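Local coordinates for odorant-binding protein 47 (Anopheles gambiae, PDB 3PM2) that binds hydrophobic odorants such as indole, menthol and decanal and is thought to carry them through the aqueous fluid around olfactory sensory dendrites, at residues Val20-Val25 with Lys86-Glu91; Lys42-Met45 with Pro51-Cys54; Val56-Met61 with Ser65-Gly70; Ile72-Leu77 with Gly102-Ala107; Leu120-Ala123 with Gln128-His131. All coordinates share one frame; numbering follows the deposited sequence.

Contact 1. Residues Val20-Val25 with Lys86-Glu91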
# COMPACT_ATOMS: atom_id res chain seq x y z
N VAL A 20 10.21 11.37 4.25
CA VAL A 20 8.88 11.93 4.30
C VAL A 20 8.32 11.75 2.89
O VAL A 20 8.86 12.30 1.93
CB VAL A 20 8.85 13.39 4.82
CG1 VAL A 20 7.42 13.94 4.82
CG2 VAL A 20 9.46 13.49 6.22
N THR A 21 7.29 10.92 2.75
CA THR A 21 6.73 10.57 1.43
C THR A 21 5.34 11.17 1.21
O THR A 21 4.62 11.45 2.18
CB THR A 21 6.62 9.02 1.30
OG1 THR A 21 5.85 8.54 2.38
CG2 THR A 21 7.97 8.30 1.29
N PRO A 22 4.89 11.32 -0.05
CA PRO A 22 3.51 11.75 -0.31
C PRO A 22 2.52 10.74 0.27
O PRO A 22 2.86 9.57 0.51
CB PRO A 22 3.44 11.75 -1.84
CG PRO A 22 4.85 11.94 -2.28
CD PRO A 22 5.59 11.06 -1.32
N PHE A 23 1.29 11.18 0.50
CA PHE A 23 0.25 10.28 1.02
C PHE A 23 -1.08 10.57 0.35
O PHE A 23 -1.28 11.66 -0.21
CB PHE A 23 0.14 10.42 2.55
CG PHE A 23 -0.17 11.81 3.05
CD1 PHE A 23 -1.48 12.27 3.12
CD2 PHE A 23 0.84 12.64 3.52
CE1 PHE A 23 -1.77 13.55 3.59
CE2 PHE A 23 0.56 13.93 3.99
CZ PHE A 23 -0.75 14.38 4.02
N LEU A 24 -2.00 9.63 0.46
CA LEU A 24 -3.35 9.72 -0.09
C LEU A 24 -4.38 9.92 1.05
O LEU A 24 -5.49 10.39 0.82
CB LEU A 24 -3.55 8.40 -0.88
CG LEU A 24 -4.82 7.60 -0.90
CD1 LEU A 24 -4.84 6.71 -2.10
CD2 LEU A 24 -4.86 6.69 0.25
N VAL A 25 -3.99 9.56 2.29
CA VAL A 25 -4.84 9.63 3.48
C VAL A 25 -4.02 10.12 4.66
O VAL A 25 -2.86 9.77 4.77
CB VAL A 25 -5.47 8.22 3.74
CG1 VAL A 25 -5.85 8.01 5.19
CG2 VAL A 25 -6.69 8.01 2.89
N LYS A 86 2.36 19.35 -2.72
CA LYS A 86 2.42 20.80 -2.96
C LYS A 86 3.43 21.56 -2.10
O LYS A 86 4.00 22.55 -2.57
CB LYS A 86 1.02 21.44 -2.97
CG LYS A 86 0.36 21.56 -1.60
CD LYS A 86 -1.12 21.92 -1.71
CE LYS A 86 -1.86 21.73 -0.41
NZ LYS A 86 -1.74 22.89 0.50
N SER A 87 3.65 21.12 -0.84
CA SER A 87 4.61 21.77 0.05
C SER A 87 5.85 20.91 0.29
O SER A 87 6.71 21.25 1.13
CB SER A 87 3.94 22.22 1.35
OG SER A 87 2.95 23.19 1.08
N MET A 88 5.98 19.81 -0.47
CA MET A 88 7.13 18.92 -0.42
C MET A 88 8.21 19.34 -1.41
O MET A 88 7.98 20.26 -2.20
CB MET A 88 6.68 17.48 -0.67
CG MET A 88 5.77 16.95 0.41
SD MET A 88 5.33 15.21 0.12
CE MET A 88 6.82 14.41 0.62
N ALA A 89 9.40 18.66 -1.38
CA ALA A 89 10.49 18.92 -2.33
C ALA A 89 9.95 18.76 -3.77
O ALA A 89 9.09 17.90 -3.99
CB ALA A 89 11.63 17.94 -2.07
N PRO A 90 10.39 19.60 -4.74
CA PRO A 90 9.80 19.55 -6.10
C PRO A 90 9.99 18.25 -6.85
O PRO A 90 9.24 17.97 -7.79
CB PRO A 90 10.43 20.74 -6.82
CG PRO A 90 11.67 21.05 -6.06
CD PRO A 90 11.38 20.70 -4.63
N GLU A 91 10.97 17.43 -6.43
CA GLU A 91 11.23 16.11 -7.01
C GLU A 91 10.00 15.19 -6.91
O GLU A 91 9.80 14.33 -7.76
CB GLU A 91 12.39 15.42 -6.29
CG GLU A 91 13.74 16.06 -6.54
CD GLU A 91 14.10 17.28 -5.71
OE1 GLU A 91 13.24 17.81 -4.98
OE2 GLU A 91 15.26 17.74 -5.83

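Contact 2. Residues Lys42-Met45 with Pro51-Cys54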
# COMPACT_ATOMS: atom_id res chain seq x y z
N LYS A 42 -3.20 -10.08 8.57
CA LYS A 42 -2.07 -10.96 8.99
C LYS A 42 -2.45 -12.41 8.78
O LYS A 42 -1.63 -13.18 8.28
CB LYS A 42 -1.67 -10.67 10.43
CG LYS A 42 -0.94 -9.33 10.55
CD LYS A 42 -0.44 -9.05 11.93
CE LYS A 42 0.70 -8.08 11.88
NZ LYS A 42 1.11 -7.66 13.25
N ARG A 43 -3.71 -12.79 9.09
CA ARG A 43 -4.16 -14.17 8.85
C ARG A 43 -4.08 -14.50 7.37
O ARG A 43 -3.64 -15.60 6.99
CB ARG A 43 -5.60 -14.38 9.35
CG ARG A 43 -5.68 -14.55 10.86
CD ARG A 43 -6.95 -15.25 11.29
NE ARG A 43 -6.96 -16.69 10.97
CZ ARG A 43 -7.85 -17.54 11.44
NH1 ARG A 43 -8.83 -17.13 12.25
NH2 ARG A 43 -7.78 -18.82 11.12
N GLN A 44 -4.50 -13.56 6.52
CA GLN A 44 -4.48 -13.75 5.05
C GLN A 44 -3.06 -13.87 4.48
O GLN A 44 -2.89 -14.47 3.42
CB GLN A 44 -5.28 -12.68 4.33
CG GLN A 44 -6.79 -12.71 4.65
CD GLN A 44 -7.47 -11.52 4.02
OE1 GLN A 44 -6.92 -10.41 3.98
NE2 GLN A 44 -8.66 -11.74 3.48
N MET A 45 -2.03 -13.35 5.18
CA MET A 45 -0.64 -13.54 4.72
C MET A 45 -0.18 -15.00 4.84
O MET A 45 0.85 -15.35 4.27
CB MET A 45 0.33 -12.74 5.59
CG MET A 45 0.34 -11.32 5.30
SD MET A 45 1.46 -10.61 6.53
CE MET A 45 0.61 -9.12 6.76
N PRO A 51 -3.71 -14.44 -4.18
CA PRO A 51 -3.60 -13.39 -3.14
C PRO A 51 -4.98 -12.89 -2.72
O PRO A 51 -5.87 -12.74 -3.54
CB PRO A 51 -2.79 -12.30 -3.83
CG PRO A 51 -1.90 -13.07 -4.80
CD PRO A 51 -2.87 -14.10 -5.35
N ARG A 52 -5.19 -12.74 -1.40
CA ARG A 52 -6.49 -12.33 -0.88
C ARG A 52 -6.45 -10.81 -0.73
O ARG A 52 -5.44 -10.28 -0.26
CB ARG A 52 -6.79 -13.03 0.49
CG ARG A 52 -6.58 -14.55 0.46
CD ARG A 52 -7.52 -15.31 1.37
NE ARG A 52 -7.82 -16.57 0.72
CZ ARG A 52 -8.99 -17.20 0.71
NH1 ARG A 52 -10.01 -16.74 1.42
NH2 ARG A 52 -9.12 -18.34 0.05
N GLY A 53 -7.54 -10.13 -1.11
CA GLY A 53 -7.65 -8.68 -1.06
C GLY A 53 -7.43 -8.11 0.32
O GLY A 53 -7.90 -8.67 1.32
N CYS A 54 -6.68 -7.01 0.40
CA CYS A 54 -6.35 -6.41 1.68
C CYS A 54 -7.48 -5.45 2.12
O CYS A 54 -7.73 -4.43 1.44
CB CYS A 54 -5.01 -5.69 1.59
SG CYS A 54 -4.63 -4.74 3.06
O HOH W 1 -4.87 -9.46 2.43
O HOH W 2 -10.04 -10.24 1.35
O HOH W 3 -3.21 -13.66 0.47

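Contact 3. Residues Val56-Met61 with Ser65-Gly70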
# COMPACT_ATOMS: atom_id res chain seq x y z
N VAL A 56 -7.53 -3.55 4.85
CA VAL A 56 -6.98 -2.31 5.38
C VAL A 56 -7.03 -1.28 4.23
O VAL A 56 -7.49 -0.16 4.42
CB VAL A 56 -5.51 -2.47 5.91
CG1 VAL A 56 -4.89 -1.11 6.25
CG2 VAL A 56 -5.44 -3.42 7.10
N ALA A 57 -6.54 -1.68 3.04
CA ALA A 57 -6.51 -0.80 1.85
C ALA A 57 -7.87 -0.44 1.34
O ALA A 57 -8.09 0.72 0.96
CB ALA A 57 -5.68 -1.44 0.74
N GLU A 58 -8.81 -1.41 1.29
CA GLU A 58 -10.16 -1.08 0.83
C GLU A 58 -10.80 -0.03 1.77
O GLU A 58 -11.46 0.89 1.29
CB GLU A 58 -11.01 -2.33 0.69
CG GLU A 58 -12.41 -2.03 0.16
CD GLU A 58 -13.15 -3.26 -0.33
OE1 GLU A 58 -12.62 -3.94 -1.24
OE2 GLU A 58 -14.26 -3.53 0.17
N CYS A 59 -10.56 -0.17 3.08
CA CYS A 59 -11.05 0.76 4.11
C CYS A 59 -10.51 2.19 3.82
O CYS A 59 -11.29 3.16 3.85
CB CYS A 59 -10.64 0.27 5.50
SG CYS A 59 -11.07 1.39 6.85
N VAL A 60 -9.18 2.30 3.53
CA VAL A 60 -8.51 3.55 3.21
C VAL A 60 -9.14 4.15 1.95
O VAL A 60 -9.44 5.34 1.92
CB VAL A 60 -6.98 3.37 3.04
CG1 VAL A 60 -6.34 4.61 2.42
CG2 VAL A 60 -6.30 3.03 4.37
N MET A 61 -9.35 3.33 0.94
CA MET A 61 -9.93 3.79 -0.34
C MET A 61 -11.36 4.25 -0.16
O MET A 61 -11.73 5.30 -0.69
CB MET A 61 -9.77 2.74 -1.43
CG MET A 61 -8.31 2.47 -1.80
SD MET A 61 -7.53 3.87 -2.60
CE MET A 61 -6.06 3.09 -3.30
N SER A 65 -13.45 7.93 -0.77
CA SER A 65 -14.41 7.70 -1.88
C SER A 65 -13.71 7.34 -3.22
O SER A 65 -14.18 7.72 -4.30
CB SER A 65 -15.37 8.88 -2.05
OG SER A 65 -16.14 9.08 -0.87
N LEU A 66 -12.60 6.59 -3.13
CA LEU A 66 -11.85 6.24 -4.34
C LEU A 66 -12.20 4.89 -4.87
O LEU A 66 -11.86 4.60 -6.01
CB LEU A 66 -10.34 6.30 -4.09
CG LEU A 66 -9.75 7.66 -3.68
CD1 LEU A 66 -8.27 7.54 -3.51
CD2 LEU A 66 -10.01 8.72 -4.75
N TYR A 67 -12.84 4.06 -4.05
CA TYR A 67 -13.17 2.69 -4.44
C TYR A 67 -14.64 2.53 -4.83
O TYR A 67 -15.50 3.00 -4.12
CB TYR A 67 -12.79 1.69 -3.33
CG TYR A 67 -13.27 0.28 -3.63
CD1 TYR A 67 -12.67 -0.48 -4.63
CD2 TYR A 67 -14.39 -0.24 -2.99
CE1 TYR A 67 -13.16 -1.75 -4.96
CE2 TYR A 67 -14.87 -1.52 -3.30
CZ TYR A 67 -14.25 -2.26 -4.28
OH TYR A 67 -14.74 -3.50 -4.63
N SER A 68 -14.93 1.78 -5.92
CA SER A 68 -16.30 1.45 -6.34
C SER A 68 -16.34 0.17 -7.16
O SER A 68 -15.74 0.13 -8.23
CB SER A 68 -16.91 2.60 -7.12
OG SER A 68 -18.29 2.34 -7.35
N ASN A 69 -17.04 -0.88 -6.67
CA ASN A 69 -17.21 -2.14 -7.40
C ASN A 69 -16.00 -2.56 -8.26
O ASN A 69 -16.09 -2.58 -9.49
CB ASN A 69 -18.48 -2.07 -8.30
CG ASN A 69 -19.77 -2.09 -7.54
OD1 ASN A 69 -19.98 -2.89 -6.63
ND2 ASN A 69 -20.68 -1.19 -7.90
N GLY A 70 -14.87 -2.79 -7.60
CA GLY A 70 -13.64 -3.26 -8.22
C GLY A 70 -12.81 -2.26 -8.99
O GLY A 70 -11.86 -2.67 -9.66

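Contact 4. Residues Ile72-Leu77 with Gly102-Ala107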
# COMPACT_ATOMS: atom_id res chain seq x y z
N ILE A 72 -10.73 1.73 -8.92
CA ILE A 72 -10.14 2.87 -8.19
C ILE A 72 -10.20 4.08 -9.11
O ILE A 72 -9.88 3.98 -10.29
CB ILE A 72 -8.69 2.57 -7.70
CG1 ILE A 72 -8.64 1.36 -6.70
CG2 ILE A 72 -8.00 3.84 -7.14
CD1 ILE A 72 -9.37 1.59 -5.28
N ASP A 73 -10.65 5.23 -8.57
CA ASP A 73 -10.77 6.47 -9.34
C ASP A 73 -9.38 7.07 -9.46
O ASP A 73 -8.91 7.74 -8.53
CB ASP A 73 -11.76 7.42 -8.63
CG ASP A 73 -12.02 8.76 -9.30
OD1 ASP A 73 -11.21 9.17 -10.17
OD2 ASP A 73 -12.98 9.44 -8.89
N ARG A 74 -8.70 6.81 -10.59
CA ARG A 74 -7.34 7.31 -10.81
C ARG A 74 -7.23 8.85 -10.79
O ARG A 74 -6.26 9.38 -10.25
CB ARG A 74 -6.76 6.73 -12.12
CG ARG A 74 -5.32 7.17 -12.36
CD ARG A 74 -4.73 6.48 -13.55
NE ARG A 74 -3.42 7.04 -13.83
CZ ARG A 74 -2.52 6.48 -14.62
NH1 ARG A 74 -2.78 5.31 -15.21
NH2 ARG A 74 -1.35 7.06 -14.82
N GLU A 75 -8.22 9.56 -11.33
CA GLU A 75 -8.21 11.02 -11.37
C GLU A 75 -8.23 11.60 -9.95
O GLU A 75 -7.33 12.37 -9.60
CB GLU A 75 -9.37 11.56 -12.23
CG GLU A 75 -9.25 11.25 -13.72
CD GLU A 75 -9.33 9.78 -14.11
OE1 GLU A 75 -10.10 9.02 -13.47
OE2 GLU A 75 -8.57 9.37 -15.03
N ALA A 76 -9.18 11.16 -9.12
CA ALA A 76 -9.29 11.61 -7.74
C ALA A 76 -8.09 11.16 -6.91
O ALA A 76 -7.63 11.94 -6.08
CB ALA A 76 -10.59 11.11 -7.13
N LEU A 77 -7.57 9.92 -7.13
CA LEU A 77 -6.40 9.45 -6.39
C LEU A 77 -5.19 10.33 -6.70
O LEU A 77 -4.44 10.68 -5.78
CB LEU A 77 -6.10 7.97 -6.73
CG LEU A 77 -4.81 7.40 -6.13
CD1 LEU A 77 -5.00 5.97 -5.74
CD2 LEU A 77 -3.66 7.50 -7.13
N GLY A 102 2.95 3.56 -13.03
CA GLY A 102 3.52 2.22 -12.89
C GLY A 102 2.64 1.27 -12.11
O GLY A 102 2.58 0.08 -12.45
N CYS A 103 1.96 1.77 -11.06
CA CYS A 103 1.08 0.95 -10.22
C CYS A 103 -0.20 0.55 -10.92
O CYS A 103 -0.60 -0.61 -10.83
CB CYS A 103 0.83 1.61 -8.86
SG CYS A 103 2.33 1.75 -7.85
N PHE A 104 -0.79 1.48 -11.69
CA PHE A 104 -2.01 1.18 -12.46
C PHE A 104 -1.68 0.24 -13.62
O PHE A 104 -2.47 -0.66 -13.92
CB PHE A 104 -2.70 2.48 -12.95
CG PHE A 104 -3.66 3.04 -11.91
CD1 PHE A 104 -4.98 2.61 -11.85
CD2 PHE A 104 -3.22 3.94 -10.94
CE1 PHE A 104 -5.86 3.10 -10.87
CE2 PHE A 104 -4.10 4.45 -9.97
CZ PHE A 104 -5.42 4.04 -9.95
N LYS A 105 -0.48 0.40 -14.24
CA LYS A 105 -0.01 -0.49 -15.32
C LYS A 105 0.16 -1.92 -14.80
O LYS A 105 -0.29 -2.88 -15.44
CB LYS A 105 1.32 0.03 -15.90
CG LYS A 105 1.64 -0.48 -17.30
CD LYS A 105 3.13 -0.32 -17.60
CE LYS A 105 3.46 -0.52 -19.07
NZ LYS A 105 3.28 -1.92 -19.50
N MET A 106 0.78 -2.06 -13.62
CA MET A 106 0.99 -3.33 -12.93
C MET A 106 -0.35 -4.00 -12.62
O MET A 106 -0.52 -5.19 -12.89
CB MET A 106 1.85 -3.13 -11.65
CG MET A 106 2.08 -4.43 -10.84
SD MET A 106 0.75 -4.80 -9.66
CE MET A 106 1.05 -3.47 -8.44
N ALA A 107 -1.31 -3.23 -12.07
CA ALA A 107 -2.63 -3.76 -11.71
C ALA A 107 -3.33 -4.31 -12.93
O ALA A 107 -3.87 -5.41 -12.86
CB ALA A 107 -3.47 -2.67 -11.05

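Contact 5. Residues Leu120-Ala123 with Gln128-His131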
# COMPACT_ATOMS: atom_id res chain seq x y z
N LEU A 120 -13.09 -14.94 -4.13
CA LEU A 120 -12.75 -15.93 -3.12
C LEU A 120 -13.83 -15.99 -2.03
O LEU A 120 -14.51 -15.01 -1.76
CB LEU A 120 -11.38 -15.58 -2.48
CG LEU A 120 -10.15 -15.70 -3.40
CD1 LEU A 120 -8.91 -15.05 -2.76
CD2 LEU A 120 -9.87 -17.15 -3.78
N THR A 121 -14.01 -17.16 -1.45
CA THR A 121 -14.98 -17.36 -0.38
C THR A 121 -14.26 -17.38 0.95
O THR A 121 -13.10 -17.81 0.97
CB THR A 121 -15.84 -18.61 -0.62
OG1 THR A 121 -15.01 -19.74 -0.81
CG2 THR A 121 -16.77 -18.45 -1.80
N PRO A 122 -14.90 -16.95 2.07
CA PRO A 122 -14.21 -16.96 3.37
C PRO A 122 -13.61 -18.32 3.74
O PRO A 122 -14.31 -19.32 3.65
CB PRO A 122 -15.30 -16.52 4.34
CG PRO A 122 -16.20 -15.68 3.52
CD PRO A 122 -16.26 -16.38 2.20
N ALA A 123 -12.30 -18.38 4.02
CA ALA A 123 -11.63 -19.66 4.33
C ALA A 123 -11.40 -19.90 5.82
O ALA A 123 -10.91 -20.95 6.21
CB ALA A 123 -10.34 -19.81 3.54
N GLN A 128 -13.59 -11.48 6.14
CA GLN A 128 -14.33 -10.61 5.21
C GLN A 128 -13.52 -10.51 3.91
O GLN A 128 -12.34 -10.15 3.94
CB GLN A 128 -14.56 -9.23 5.82
CG GLN A 128 -14.97 -8.18 4.79
CD GLN A 128 -16.03 -7.22 5.24
OE1 GLN A 128 -16.87 -7.52 6.11
NE2 GLN A 128 -16.01 -6.03 4.64
N ILE A 129 -14.16 -10.84 2.77
CA ILE A 129 -13.48 -10.77 1.49
C ILE A 129 -13.56 -9.36 0.93
O ILE A 129 -14.64 -8.80 0.84
CB ILE A 129 -14.03 -11.84 0.49
CG1 ILE A 129 -13.80 -13.29 1.03
CG2 ILE A 129 -13.47 -11.67 -0.93
CD1 ILE A 129 -12.31 -13.73 1.28
N CYS A 130 -12.41 -8.76 0.59
CA CYS A 130 -12.31 -7.42 -0.01
C CYS A 130 -11.77 -7.56 -1.41
O CYS A 130 -11.00 -8.50 -1.69
CB CYS A 130 -11.43 -6.50 0.84
SG CYS A 130 -12.21 -6.01 2.40
N HIS A 131 -12.16 -6.64 -2.30
CA HIS A 131 -11.64 -6.68 -3.65
C HIS A 131 -10.14 -6.37 -3.60
O HIS A 131 -9.74 -5.45 -2.90
CB HIS A 131 -12.37 -5.68 -4.57
CG HIS A 131 -12.13 -5.92 -6.04
ND1 HIS A 131 -10.93 -5.58 -6.65
CD2 HIS A 131 -12.99 -6.38 -6.98
CE1 HIS A 131 -11.09 -5.87 -7.93
NE2 HIS A 131 -12.31 -6.36 -8.18

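Contact 1. Residues Val20-Val25 with Lys86-Glu91
P22 and M88 mark the closest backbone approach of two irregular loop segments, 20-25 and 86-91, yet their CA atoms are still 8.0 Å apart, so side chains have to bridge the distance. M88 does most of this. Its CG lies opposite the carbonyl carbon, the next bond runs on straight, and the chain then bends at the sulfur (chi3 76°), which lays the terminal methyl against the facing main chain. There M88 CE comes to 3.2 Å from V20 O, and the same methyl lies 3.6 Å from T21 C. It therefore rests largely on peptide atoms rather than in a nest of side chains. P22 crosses the thioether at about a right angle: its CD is 4.1 Å from M88 CE, while M88 SD lies 3.9 Å from P22 CA. V20 CG1 adds a looser touch on the same methyl, 4.3 Å from M88 CE. The contact is small and purely van der Waals, burying 136 Å² in all. Beyond it, the P22 ring also packs on S84 and T85 of helix 74-85 and on W92 and T96 of helix 92-109, and F23 N is hydrogen-bonded to S84 OG. This is a loop-on-loop contact of a mainly helical odorant-binding protein: the segment just after the disulfide-bonded C18 and C19 is laid against the connection between helices 74-85 and 92-109.

Contact 2. Residues Lys42-Met45 with Pro51-Cys54
With chi1 at -65° and chi2 at 173°, Q44 sends a stretched side chain from near the end of its helix to R52 and G53; R52 points its CB toward Q44 from the backbone, while bends at chi2 and chi3 lead the rest of its chain away. The two side chains cross at about a right angle. R52 CB sits against the amide, 3.8 Å from Q44 NE2. On the other branch Q44 OE1 lies 3.3 Å from G53 O; both are acceptors, so no bond joins them and water mediates instead. Water 2 accepts from Q44 NE2 at 2.9 Å and lies 2.7 Å from G53 O, to which it can donate. Water 1 lies within donating distance of both Q44 OE1 and R52 O. Around each of these two waters there are more acceptors than it has protons. A third water links the backbones, donating to Q44 O and accepting from R52 N at 2.9 Å. The polar ends share a partner beyond the two segments: E127 takes a hydrogen bond from Q44 NE2 through OE2 and a salt bridge from R52 NH1 through OE1. The contact thus joins the C-terminal part of helix 27-44 to the loop leading into helix 55-63, whose N-cap is C54.

Contact 3. Residues Val56-Met61 with Ser65-Gly70
M61 O is gripped twice: L66 N donates to it across the contact at 2.9 Å with a nearly straight N-H (168°), and T64 OG1 is also hydrogen-bonded to it. The L66 bond belongs to a Schellman motif that ends the helix. S65, with its positive phi, is the C-prime residue, and its N bonds to N62 O; S65 N also lies 3.1 Å from M61 O, but at too poor an angle to count. Beyond this turn the side chains fold back on the helix. M61 CB rests 3.7 Å from Y67 CB, and M61 SD meets L66 CD1 at 3.9 Å. E58 swings its CG anti to its backbone N and, stretched beyond it, lays the carboxylate over one face of the Y67 ring. The two planes are only 12° apart, with E58 CD 3.8 Å from Y67 CE2. E58 OE1, above that face, accepts a hydrogen bond from H131 N, which probably holds the carboxylate flat in its stack. At the far end of the ring Y67 OH takes a weak bond from G70 N, 3.1 Å away. The end of helix 55-63 leads through the Schellman turn into the short strand 67-68, paired antiparallel with strand 71-72, while L66 packs on helix 74-85 and Y67 on helix 133-147.

Contact 4. Residues Ile72-Leu77 with Gly102-Ala107
R74 lies along F104 from its CB to its guanidinium, the two side chains running past each other in opposite directions. R74 CB meets the far end of the ring, 3.7 Å from F104 CZ. The next methylene, CG, is 3.8 Å from F104 CE2. R74 CD then stands almost over the ring centre, 4.0 Å from the centroid and 12° off the normal, a clear CH-pi contact. At the tip R74 NH1 passes beyond the ring to within 3.6 Å of F104 CB. Extended torsions all the way from CG to NE keep the chain along the ring, and the guanidinium plane is turned 20° from it. R74 NH2 forms a salt bridge with OD1 of D101, the residue just before G102; this probably helps hold the outer end. The ring's edge is taken by aliphatic groups: I72 CG2 lies 3.8 Å from F104 CZ, near the ring plane, and L77 CD2 is 4.2 Å from F104 CE2. Just before R74, D73 is the N-cap of the helix, its OD1 accepting from A76 N at 3.0 Å along a practically straight N-H, from above the carboxylate plane. The contact joins strand 71-72 and the first turn of helix 74-85 to helix 92-109, with I72 also reaching helix 133-147 and the disulfide C103-C140 tying those last two helices together.

Contact 5. Residues Leu120-Ala123 with Gln128-His131
Between helix 111-118 and helix 133-147 the chain doubles back on itself, and I129 packs inside the bend against L120, the T121 backbone and P122. The backbones come nearest where P122 CA and I129 CA are 6.5 Å apart. I129 points its CB at the opposing limb, and both gamma carbons come up to one carbonyl: I129 CG1 lies 3.4 Å from L120 O, and CG2 is 3.6 Å from the same oxygen. With CG1 set beside the backbone N (chi1 -62°), that branch also comes up to the proline ring, 4.1 Å from P122 CD, the two side chains meeting at a slant. The terminal methyl continues toward L120, where I129 CD1 is 4.3 Å from L120 CB. Everything across this surface contact is van der Waals. Polar ties come from outside: E127 OE1 accepts from A123 N, and R52 NH1 makes a weak bond to T121 O. Next to I129, C130 is bonded to C55, at the start of helix 55-63. What results is an irregular, surface-lying chain reversal, bent round one branched aliphatic residue and joined by a disulfide to the helical body, in keeping with the cysteine-rich C-plus class of odorant-binding proteins.

Contact 1 draws the widest loop, opening before helix 27-44 and closing only after helix 74-85. Within that span come two short closures in series: contact 2, joining the end of helix 27-44 to the loop before helix 55-63, and contact 3, tying that helix to the residues that follow it. Contact 4 crosses contact 1, since it opens before residues 86-91 and closes in helix 92-109. Contact 5 follows alone, ahead of helix 133-147. L24 links contact 1 to contacts 3 and 4 by packing on V60 and L77, and L66 joins contact 3 to contact 4. Contacts 2 and 5 lie side by side, centres about 9 Å apart, across the chain's centre from contact 1.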